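Beta-N-acetylhexosaminidase (Arthrobacter aurescens, PDB 3RCN) probably cleaves terminal non-reducing N-acetyl-D-hexosamine residues from N-acetyl-beta-D-hexosaminides by hydrolysis. Local coordinates at residues 37-49 and 95-109. Residues are numbered along the deposited sequence; the frame is centred on the assembly and turned at random.
With SO4 (sulfate ion), chain H; SO4 (sulfate ion), chain I.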
# COMPACT_ATOMS: atom_id res chain seq x y z
N GLU A 37 18.43 24.92 8.43
CA GLU A 37 17.05 24.74 8.88
C GLU A 37 16.23 23.87 7.93
O GLU A 37 15.29 23.20 8.34
CB GLU A 37 16.37 26.10 9.04
CG GLU A 37 16.98 27.00 10.10
CD GLU A 37 18.13 27.85 9.58
OE1 GLU A 37 18.39 27.83 8.36
OE2 GLU A 37 18.77 28.54 10.40
N LEU A 38 16.56 23.95 6.64
CA LEU A 38 15.84 23.27 5.58
C LEU A 38 16.44 21.92 5.12
O LEU A 38 15.97 21.33 4.15
CB LEU A 38 15.69 24.21 4.38
CG LEU A 38 14.82 25.45 4.51
CD1 LEU A 38 14.28 25.68 5.93
CD2 LEU A 38 15.56 26.68 3.99
N ARG A 39 17.50 21.45 5.77
CA ARG A 39 18.11 20.18 5.37
C ARG A 39 17.08 19.06 5.42
O ARG A 39 17.14 18.10 4.65
CB ARG A 39 19.30 19.83 6.24
CG ARG A 39 20.34 20.93 6.34
CD ARG A 39 21.48 20.69 5.38
NE ARG A 39 22.26 21.90 5.10
CZ ARG A 39 23.18 22.42 5.92
NH1 ARG A 39 23.44 21.84 7.09
NH2 ARG A 39 23.84 23.52 5.56
N GLY A 40 16.12 19.17 6.34
CA GLY A 40 15.06 18.19 6.44
C GLY A 40 14.27 18.07 5.15
O GLY A 40 14.20 16.99 4.55
N PRO A 41 13.70 19.19 4.69
CA PRO A 41 12.99 19.18 3.41
C PRO A 41 13.89 18.82 2.21
O PRO A 41 13.38 18.23 1.24
CB PRO A 41 12.48 20.60 3.29
CG PRO A 41 12.26 21.02 4.71
CD PRO A 41 13.40 20.40 5.47
N ARG A 42 15.17 19.16 2.26
CA ARG A 42 16.08 18.79 1.18
C ARG A 42 16.12 17.26 1.03
O ARG A 42 16.08 16.73 -0.08
CB ARG A 42 17.49 19.33 1.41
CG ARG A 42 18.49 18.91 0.32
CD ARG A 42 19.83 18.55 0.92
NE ARG A 42 20.83 19.59 0.72
CZ ARG A 42 21.85 19.84 1.55
NH1 ARG A 42 21.99 19.12 2.66
NH2 ARG A 42 22.71 20.80 1.28
N ARG A 43 16.19 16.56 2.16
CA ARG A 43 16.20 15.10 2.17
C ARG A 43 14.94 14.52 1.54
O ARG A 43 15.01 13.61 0.71
CB ARG A 43 16.40 14.56 3.58
CG ARG A 43 17.79 14.82 4.16
CD ARG A 43 18.00 14.16 5.52
NE ARG A 43 17.21 14.81 6.56
CZ ARG A 43 17.71 15.70 7.42
NH1 ARG A 43 19.00 16.03 7.37
NH2 ARG A 43 16.92 16.24 8.32
N TRP A 44 13.78 15.06 1.91
CA TRP A 44 12.53 14.55 1.37
C TRP A 44 12.45 14.73 -0.14
O TRP A 44 12.05 13.82 -0.86
CB TRP A 44 11.32 15.20 2.03
CG TRP A 44 10.07 14.73 1.39
CD1 TRP A 44 9.38 13.60 1.69
CD2 TRP A 44 9.40 15.35 0.30
NE1 TRP A 44 8.29 13.49 0.86
CE2 TRP A 44 8.29 14.55 -0.01
CE3 TRP A 44 9.63 16.50 -0.45
CZ2 TRP A 44 7.41 14.86 -1.04
CZ3 TRP A 44 8.75 16.81 -1.47
CH2 TRP A 44 7.66 15.99 -1.76
N LEU A 45 12.81 15.92 -0.63
CA LEU A 45 12.79 16.21 -2.06
C LEU A 45 13.75 15.28 -2.82
O LEU A 45 13.38 14.66 -3.84
CB LEU A 45 13.19 17.66 -2.30
CG LEU A 45 13.02 18.16 -3.72
CD1 LEU A 45 11.55 18.07 -4.12
CD2 LEU A 45 13.54 19.59 -3.82
N THR A 46 14.97 15.18 -2.31
CA THR A 46 15.96 14.26 -2.84
C THR A 46 15.39 12.85 -3.00
O THR A 46 15.53 12.24 -4.04
CB THR A 46 17.20 14.20 -1.95
OG1 THR A 46 17.95 15.42 -2.09
CG2 THR A 46 18.09 13.03 -2.37
N ARG A 47 14.74 12.35 -1.96
CA ARG A 47 14.14 11.02 -2.03
C ARG A 47 13.00 10.95 -3.04
O ARG A 47 12.93 10.01 -3.83
CB ARG A 47 13.65 10.56 -0.65
CG ARG A 47 14.77 10.22 0.31
CD ARG A 47 14.42 8.99 1.12
NE ARG A 47 13.13 9.12 1.79
CZ ARG A 47 12.96 9.80 2.91
NH1 ARG A 47 14.00 10.41 3.46
NH2 ARG A 47 11.76 9.89 3.48
N ALA A 48 12.11 11.94 -3.03
CA ALA A 48 10.91 11.85 -3.86
C ALA A 48 11.23 12.02 -5.34
O ALA A 48 10.82 11.21 -6.18
CB ALA A 48 9.90 12.87 -3.43
N LEU A 49 11.97 13.08 -5.64
CA LEU A 49 12.29 13.45 -7.00
C LEU A 49 13.36 12.53 -7.59
O LEU A 49 13.33 12.22 -8.78
CB LEU A 49 12.75 14.91 -7.04
CG LEU A 49 12.92 15.58 -8.39
CD1 LEU A 49 11.60 15.61 -9.15
CD2 LEU A 49 13.46 16.97 -8.17
N ALA A 95 11.14 24.87 7.94
CA ALA A 95 11.12 23.58 7.30
C ALA A 95 9.78 23.30 6.62
O ALA A 95 9.75 22.97 5.42
CB ALA A 95 11.42 22.50 8.31
N ALA A 96 8.69 23.43 7.36
CA ALA A 96 7.37 23.18 6.79
C ALA A 96 7.13 24.04 5.55
O ALA A 96 6.54 23.57 4.57
CB ALA A 96 6.29 23.42 7.81
N GLY A 97 7.57 25.29 5.58
CA GLY A 97 7.40 26.17 4.44
C GLY A 97 8.14 25.65 3.23
O GLY A 97 7.59 25.58 2.12
N ALA A 98 9.40 25.28 3.44
CA ALA A 98 10.24 24.74 2.38
C ALA A 98 9.62 23.46 1.83
O ALA A 98 9.67 23.19 0.64
CB ALA A 98 11.64 24.46 2.91
N PHE A 99 9.01 22.68 2.72
CA PHE A 99 8.38 21.44 2.32
C PHE A 99 7.25 21.75 1.35
O PHE A 99 7.16 21.14 0.29
CB PHE A 99 7.85 20.69 3.55
CG PHE A 99 7.14 19.41 3.22
CD1 PHE A 99 7.87 18.26 2.92
CD2 PHE A 99 5.76 19.35 3.18
CE1 PHE A 99 7.22 17.07 2.60
CE2 PHE A 99 5.10 18.16 2.86
CZ PHE A 99 5.84 17.02 2.58
N TYR A 100 6.40 22.70 1.71
CA TYR A 100 5.26 23.04 0.86
C TYR A 100 5.71 23.61 -0.48
O TYR A 100 5.09 23.37 -1.51
CB TYR A 100 4.27 23.95 1.60
CG TYR A 100 3.66 23.26 2.80
CD1 TYR A 100 3.28 21.92 2.73
CD2 TYR A 100 3.50 23.92 4.01
CE1 TYR A 100 2.73 21.26 3.82
CE2 TYR A 100 2.96 23.26 5.13
CZ TYR A 100 2.58 21.93 5.02
OH TYR A 100 2.05 21.27 6.10
N GLY A 101 6.82 24.35 -0.47
CA GLY A 101 7.38 24.86 -1.70
C GLY A 101 7.76 23.70 -2.62
O GLY A 101 7.44 23.71 -3.79
N ALA A 102 8.44 22.71 -2.05
CA ALA A 102 8.79 21.47 -2.72
C ALA A 102 7.59 20.81 -3.38
O ALA A 102 7.69 20.36 -4.53
CB ALA A 102 9.44 20.50 -1.73
N GLN A 103 6.47 20.75 -2.68
CA GLN A 103 5.27 20.15 -3.26
C GLN A 103 4.81 20.96 -4.46
O GLN A 103 4.50 20.40 -5.51
CB GLN A 103 4.14 20.04 -2.24
CG GLN A 103 4.50 19.20 -1.05
CD GLN A 103 4.38 17.71 -1.30
OE1 GLN A 103 3.92 17.27 -2.35
NE2 GLN A 103 4.80 16.92 -0.32
N THR A 104 4.79 22.27 -4.32
CA THR A 104 4.42 23.11 -5.44
C THR A 104 5.34 22.91 -6.65
O THR A 104 4.92 22.99 -7.80
CB THR A 104 4.39 24.57 -5.04
OG1 THR A 104 3.35 24.75 -4.07
CG2 THR A 104 4.09 25.43 -6.24
N LEU A 105 6.61 22.63 -6.36
CA LEU A 105 7.58 22.35 -7.41
C LEU A 105 7.17 21.08 -8.15
O LEU A 105 7.06 21.07 -9.37
CB LEU A 105 8.96 22.16 -6.80
CG LEU A 105 10.07 22.09 -7.84
CD1 LEU A 105 10.22 23.47 -8.44
CD2 LEU A 105 11.38 21.61 -7.22
N LEU A 106 6.95 20.00 -7.41
CA LEU A 106 6.56 18.74 -8.03
C LEU A 106 5.37 18.92 -8.95
O LEU A 106 5.36 18.39 -10.06
CB LEU A 106 6.28 17.68 -6.99
CG LEU A 106 7.50 17.23 -6.21
CD1 LEU A 106 7.18 15.96 -5.46
CD2 LEU A 106 8.70 17.02 -7.12
N GLN A 107 4.35 19.65 -8.49
CA GLN A 107 3.21 19.94 -9.35
C GLN A 107 3.63 20.69 -10.62
O GLN A 107 3.11 20.40 -11.70
CB GLN A 107 2.13 20.72 -8.61
CG GLN A 107 1.52 19.97 -7.45
CD GLN A 107 0.14 20.48 -7.08
OE1 GLN A 107 -0.30 21.52 -7.56
NE2 GLN A 107 -0.56 19.72 -6.25
N LEU A 108 4.57 21.62 -10.50
CA LEU A 108 5.10 22.35 -11.66
C LEU A 108 5.82 21.45 -12.70
O LEU A 108 5.78 21.73 -13.91
CB LEU A 108 6.02 23.49 -11.22
CG LEU A 108 5.39 24.76 -10.66
CD1 LEU A 108 6.47 25.72 -10.25
CD2 LEU A 108 4.46 25.42 -11.68
N LEU A 109 6.47 20.38 -12.23
CA LEU A 109 7.15 19.45 -13.12
C LEU A 109 6.20 18.48 -13.83
O LEU A 109 6.55 17.93 -14.87
CB LEU A 109 8.21 18.65 -12.35
CG LEU A 109 9.37 19.46 -11.79
CD1 LEU A 109 10.02 18.76 -10.61
CD2 LEU A 109 10.41 19.78 -12.85
S SO4 H . 18.16 11.19 1.93
O1 SO4 H . 17.76 10.51 0.71
O2 SO4 H . 18.91 12.40 1.58
O3 SO4 H . 16.96 11.53 2.70
O4 SO4 H . 18.98 10.30 2.75
S SO4 I . 20.53 18.27 9.70
O1 SO4 I . 21.03 16.95 10.10
O2 SO4 I . 20.96 18.56 8.33
O3 SO4 I . 19.08 18.30 9.80
O4 SO4 I . 21.08 19.29 10.59
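Trp44 reaches from helix 39-49 into a hole formed by Phe99, Ala102, Gln103 and Leu106 on helix 95-109, a knob-into-hole fit. With CG anti to the backbone N (chi1 176°), the indole extends to the neighbouring helix. Phe99 turns its edge to one indole face in a T-shaped stack, CE1 lying 3.6 Å from Trp44 CD2 and the planes inclined at 60°; Ala48 CB lies over the rim of the opposite face. Ala102 CB meets the indole edge 3.8 Å from CZ3, while the Gln103 amide approaches obliquely, NE2 nearest CH2. Cut back to an alanine, Trp44 would probably leave a gap in this hole and the Phe99 edge without a face to meet.

Aliphatic packing extends the interface both ways. Pro41 lays CG 3.9 Å from Ala98 CB, and Leu38 sets CG 3.7 Å from the same methyl. Farther along, Leu49 CD1 touches both Leu106 CD2 and Leu109 CD1, each at 3.8 Å.

The two helices run nearly parallel, their axes 8.6 Å apart at closest and crossing at -25°, within the family's alpha-beta domain; Leu38 and Leu45 also pack on strand 67-71, and helix 154-166 borders Trp44 and Phe99. Arg47 hydrogen-bonds one sulfate and Arg43 holds another weakly, both probably from the crystallisation liquor; Arg43 also salt-bridges Asp56 of the second subunit. Cohesion between the helices thus rests mostly on apolar and aromatic packing, with the Gln103 amide beside the indole.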